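Acetyltransferase PA1377 (Pseudomonas aeruginosa, PDB 2VI7) probably transfers an acetyl group, as GNAT-fold N-acetyltransferases do, from acetyl-CoA to an amine of a still unidentified substrate. Local coordinates at residues R16-E19 / G20-L24; L110-I113 / A114-M118. All blocks are in the same frame, centred on the assembly; numbering follows the deposited sequence. Where two conformers were deposited one is given.

Contact 1. Residues R16-E19 / G20-L24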
loop_
_atom_site.group_PDB
_atom_site.type_symbol
_atom_site.label_atom_id
_atom_site.label_comp_id
_atom_site.label_asym_id
_atom_site.label_seq_id
_atom_site.Cartn_x
_atom_site.Cartn_y
_atom_site.Cartn_z
ATOM N N ARG A 16 13.124 19.617 -14.763
ATOM C CA ARG A 16 14.524 20.008 -14.796
ATOM C C ARG A 16 15.425 18.940 -14.190
ATOM O O ARG A 16 16.585 18.810 -14.572
ATOM C CB ARG A 16 14.739 21.302 -14.010
ATOM C CG ARG A 16 13.510 22.200 -13.874
ATOM C CD ARG A 16 13.603 23.024 -12.597
ATOM N NE ARG A 16 14.981 23.037 -12.118
ATOM C CZ ARG A 16 15.388 23.611 -10.992
ATOM N NH1 ARG A 16 14.524 24.233 -10.203
ATOM N NH2 ARG A 16 16.667 23.550 -10.652
ATOM N N HIS A 17 14.886 18.189 -13.232
ATOM C CA HIS A 17 15.636 17.140 -12.519
ATOM C C HIS A 17 15.573 15.701 -13.043
ATOM O O HIS A 17 16.410 14.879 -12.662
ATOM C CB HIS A 17 15.210 17.103 -11.038
ATOM C CG HIS A 17 15.358 18.409 -10.315
ATOM N ND1 HIS A 17 14.276 19.178 -9.939
ATOM C CD2 HIS A 17 16.456 19.064 -9.869
ATOM C CE1 HIS A 17 14.701 20.249 -9.290
ATOM N NE2 HIS A 17 16.021 20.205 -9.234
ATOM N N VAL A 18 14.591 15.387 -13.886
ATOM C CA VAL A 18 14.428 14.024 -14.417
ATOM C C VAL A 18 15.710 13.318 -14.855
ATOM O O VAL A 18 15.837 12.104 -14.689
ATOM C CB VAL A 18 13.465 13.985 -15.622
ATOM C CG1 VAL A 18 12.966 12.554 -15.846
ATOM C CG2 VAL A 18 12.307 14.912 -15.393
ATOM N N GLU A 19 16.654 14.063 -15.420
ATOM C CA GLU A 19 17.894 13.444 -15.868
ATOM C C GLU A 19 18.754 13.016 -14.679
ATOM O O GLU A 19 19.262 11.894 -14.646
ATOM C CB GLU A 19 18.687 14.404 -16.765
ATOM C CG GLU A 19 19.615 13.682 -17.742
ATOM C CD GLU A 19 20.457 14.635 -18.588
ATOM O OE1 GLU A 19 19.878 15.584 -19.173
ATOM O OE2 GLU A 19 21.694 14.420 -18.663
ATOM N N GLY A 20 18.906 13.912 -13.707
ATOM C CA GLY A 20 19.702 13.611 -12.530
ATOM C C GLY A 20 19.080 12.554 -11.633
ATOM O O GLY A 20 19.789 11.731 -11.045
ATOM N N LEU A 21 17.754 12.577 -11.517
ATOM C CA LEU A 21 17.052 11.605 -10.685
ATOM C C LEU A 21 17.180 10.198 -11.278
ATOM O O LEU A 21 17.352 9.213 -10.556
ATOM C CB LEU A 21 15.568 11.972 -10.558
ATOM C CG LEU A 21 14.814 10.957 -9.700
ATOM C CD1 LEU A 21 15.272 11.086 -8.256
ATOM C CD2 LEU A 21 13.330 11.177 -9.804
ATOM N N THR A 22 17.086 10.121 -12.602
ATOM C CA THR A 22 17.203 8.866 -13.325
ATOM C C THR A 22 18.581 8.260 -13.086
ATOM O O THR A 22 18.713 7.058 -12.867
ATOM C CB THR A 22 17.009 9.098 -14.818
ATOM O OG1 THR A 22 15.695 9.610 -15.045
ATOM C CG2 THR A 22 17.134 7.815 -15.566
ATOM N N ALA A 23 19.604 9.106 -13.126
ATOM C CA ALA A 23 20.970 8.664 -12.893
ATOM C C ALA A 23 21.106 8.140 -11.469
ATOM O O ALA A 23 21.815 7.159 -11.225
ATOM C CB ALA A 23 21.937 9.816 -13.112
ATOM N N LEU A 24 20.434 8.801 -10.531
ATOM C CA LEU A 24 20.480 8.399 -9.126
ATOM C C LEU A 24 20.086 6.931 -8.962
ATOM O O LEU A 24 20.801 6.142 -8.351
ATOM C CB LEU A 24 19.536 9.270 -8.288
ATOM C CG LEU A 24 19.399 8.871 -6.813
ATOM C CD1 LEU A 24 20.723 9.134 -6.095
ATOM C CD2 LEU A 24 18.249 9.646 -6.165
HETATM O O HOH W 1 19.183 16.571 -14.113
#
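T22 reaches back one helical turn to V18. Its CB sits 3.2 Å from V18 O. A first torsion of -62° sets OG1 beside the backbone N of T22, where it faces the carbonyl one turn back, while CG2 takes the position anti to that N. OG1 then gives its proton to V18 O at 2.5 Å, nearly in line with the C=O bond. The same carbonyl accepts T22 N, 3.1 Å from V18 O, which comes in from above the carbonyl plane, 41° out of it. Beyond the hydroxyl, V18 CG1 is 4.1 Å from T22 OG1, the two side chains crossing obliquely.

On either side of this pair the ordinary ladder of the helix runs on: L21 N bonds to H17 O and A23 N to E19 O. Near the start of the helix, G20 N finds a water at 2.7 Å, which in turn makes a weak bond to R16 O. V18 and T22 meet helix 42-49, both touching R45, whereas L21 and L24 meet strand 68-77. This is a threonine hydroxyl bonded to the i-4 carbonyl within helix 18-25: a buried polar group satisfied by a backbone acceptor of its own helix.

Contact 2. Residues L110-I113 / A114-M118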
loop_
_atom_site.group_PDB
_atom_site.type_symbol
_atom_site.label_atom_id
_atom_site.label_comp_id
_atom_site.label_asym_id
_atom_site.label_seq_id
_atom_site.Cartn_x
_atom_site.Cartn_y
_atom_site.Cartn_z
ATOM N N LEU A 110 10.851 16.359 4.951
ATOM C CA LEU A 110 9.559 15.774 4.592
ATOM C C LEU A 110 8.673 15.735 5.833
ATOM O O LEU A 110 7.457 15.908 5.744
ATOM C CB LEU A 110 9.721 14.346 4.065
ATOM C CG LEU A 110 10.359 14.071 2.704
ATOM C CD1 LEU A 110 10.324 12.585 2.444
ATOM C CD2 LEU A 110 9.603 14.793 1.613
ATOM N N LEU A 111 9.295 15.501 6.987
ATOM C CA LEU A 111 8.584 15.427 8.256
ATOM C C LEU A 111 8.119 16.803 8.716
ATOM O O LEU A 111 7.139 16.912 9.449
ATOM C CB LEU A 111 9.475 14.783 9.317
ATOM C CG LEU A 111 9.810 13.322 9.029
ATOM C CD1 LEU A 111 10.679 12.746 10.131
ATOM C CD2 LEU A 111 8.517 12.541 8.889
ATOM N N ASP A 112 8.835 17.846 8.296
ATOM C CA ASP A 112 8.463 19.216 8.626
ATOM C C ASP A 112 7.164 19.505 7.871
ATOM O O ASP A 112 6.226 20.090 8.418
ATOM C CB ASP A 112 9.543 20.203 8.166
ATOM C CG ASP A 112 9.120 21.671 8.360
ATOM O OD1 ASP A 112 9.284 22.486 7.419
ATOM O OD2 ASP A 112 8.622 22.006 9.455
ATOM N N ILE A 113 7.118 19.084 6.609
ATOM C CA ILE A 113 5.941 19.272 5.773
ATOM C C ILE A 113 4.767 18.463 6.323
ATOM O O ILE A 113 3.634 18.946 6.376
ATOM C CB ILE A 113 6.203 18.808 4.323
ATOM C CG1 ILE A 113 7.298 19.659 3.679
ATOM C CG2 ILE A 113 4.911 18.871 3.522
ATOM C CD1 ILE A 113 6.953 21.129 3.550
ATOM N N ALA A 114 5.055 17.228 6.727
ATOM C CA ALA A 114 4.049 16.327 7.261
ATOM C C ALA A 114 3.468 16.852 8.563
ATOM O O ALA A 114 2.253 16.844 8.755
ATOM C CB ALA A 114 4.659 14.940 7.479
ATOM N N ASP A 115 4.338 17.328 9.449
ATOM C CA ASP A 115 3.902 17.830 10.747
ATOM C C ASP A 115 3.292 19.216 10.733
ATOM O O ASP A 115 2.168 19.415 11.176
ATOM C CB ASP A 115 5.060 17.886 11.754
ATOM C CG ASP A 115 5.707 16.550 12.005
ATOM O OD1 ASP A 115 5.138 15.516 11.608
ATOM O OD2 ASP A 115 6.796 16.544 12.620
ATOM N N ASN A 116 4.049 20.176 10.222
ATOM C CA ASN A 116 3.629 21.565 10.251
ATOM C C ASN A 116 2.762 22.116 9.151
ATOM O O ASN A 116 2.150 23.163 9.324
ATOM C CB ASN A 116 4.870 22.434 10.430
ATOM C CG ASN A 116 5.665 22.029 11.649
ATOM O OD1 ASN A 116 5.116 21.933 12.750
ATOM N ND2 ASN A 116 6.954 21.777 11.465
ATOM N N TRP A 117 2.684 21.423 8.029
ATOM C CA TRP A 117 1.861 21.923 6.956
ATOM C C TRP A 117 0.711 20.987 6.635
ATOM O O TRP A 117 -0.419 21.433 6.464
ATOM C CB TRP A 117 2.733 22.194 5.738
ATOM C CG TRP A 117 3.839 23.140 6.074
ATOM C CD1 TRP A 117 5.016 22.840 6.701
ATOM C CD2 TRP A 117 3.847 24.557 5.866
ATOM N NE1 TRP A 117 5.756 23.982 6.896
ATOM C CE2 TRP A 117 5.063 25.051 6.394
ATOM C CE3 TRP A 117 2.944 25.459 5.284
ATOM C CZ2 TRP A 117 5.401 26.410 6.356
ATOM C CZ3 TRP A 117 3.281 26.813 5.244
ATOM C CH2 TRP A 117 4.502 27.274 5.780
ATOM N N MET A 118 0.979 19.691 6.572
ATOM C CA MET A 118 -0.086 18.750 6.267
ATOM C C MET A 118 -0.810 18.339 7.534
ATOM O O MET A 118 -1.962 17.907 7.482
ATOM C CB MET A 118 0.467 17.499 5.581
ATOM C CG MET A 118 0.955 17.682 4.153
ATOM S SD MET A 118 1.434 16.081 3.499
ATOM C CE MET A 118 1.984 16.492 1.864
#
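A114 N bonds to L110 O at 2.9 Å, the regular i to i-4 step, and the methyl of A114 rests against the same oxygen. D115 N does likewise with L111 O. The D115 carboxylate also leans over that oxygen, CG lying 3.0 Å from L111 O, but its polar end is engaged elsewhere: OD2 forms a salt bridge with R167, and OD1 a long, weak ion pair with R169.

N116 is tied to D112 twice. Its backbone N bonds to D112 O, and its side-chain ND2 to D112 OD2 at 2.6 Å. With chi1 of D112 at 174°, CG lies anti to the backbone N and the carboxylate is carried up the helix toward N116. The oxygen lies almost in the amide plane of N116 and is approached nearly along its C-O axis, although carboxylate and amide are turned 62° against each other.

Over 114-117 the helix widens into a pi-type turn. I113 O takes M118 N at 2.8 Å, almost straight on, as the i to i-5 bond of that turn, and W117 N at 3.1 Å from above the carbonyl plane. The indole stands beside the D112 carboxylate, nearly perpendicular to it, and the backbone oxygen D112 O lies in the ring plane at the edge, 3.5 Å from W117 CD1. I113 CD1 touches this same ring atom.

M118 runs extended beyond CG, which lets CE pack against I113 CG2 at 4.1 Å. The helix, in the crossover between parallel strands 86-95 and 122-128, lies on the sheet: L110, A114 and M118 meet L75 of strand 68-77, L110 and I113 meet L59 of strand 58-65, and L111 packs on F141 and F143.

How the contacts relate
Contact 1 comes first along the chain, on helix 18-25 just after strand 8-12; contact 2 lies in the C-terminal part of helix 102-117, far downstream. Their centres are 25 Å apart and their nearest atoms about 12 Å, so they do not touch. What they share is the mixed sheet, since both reach strands 58-65 and 68-77: in contact 1 H17 meets the first, L21 and L24 the second. One belongs to the N-terminal helical part, beside helix 42-49, the other to the beta-alpha-beta crossover. In GNAT enzymes the N-terminal end of the crossover helix generally meets acetyl-CoA; contact 2 lies away from that end.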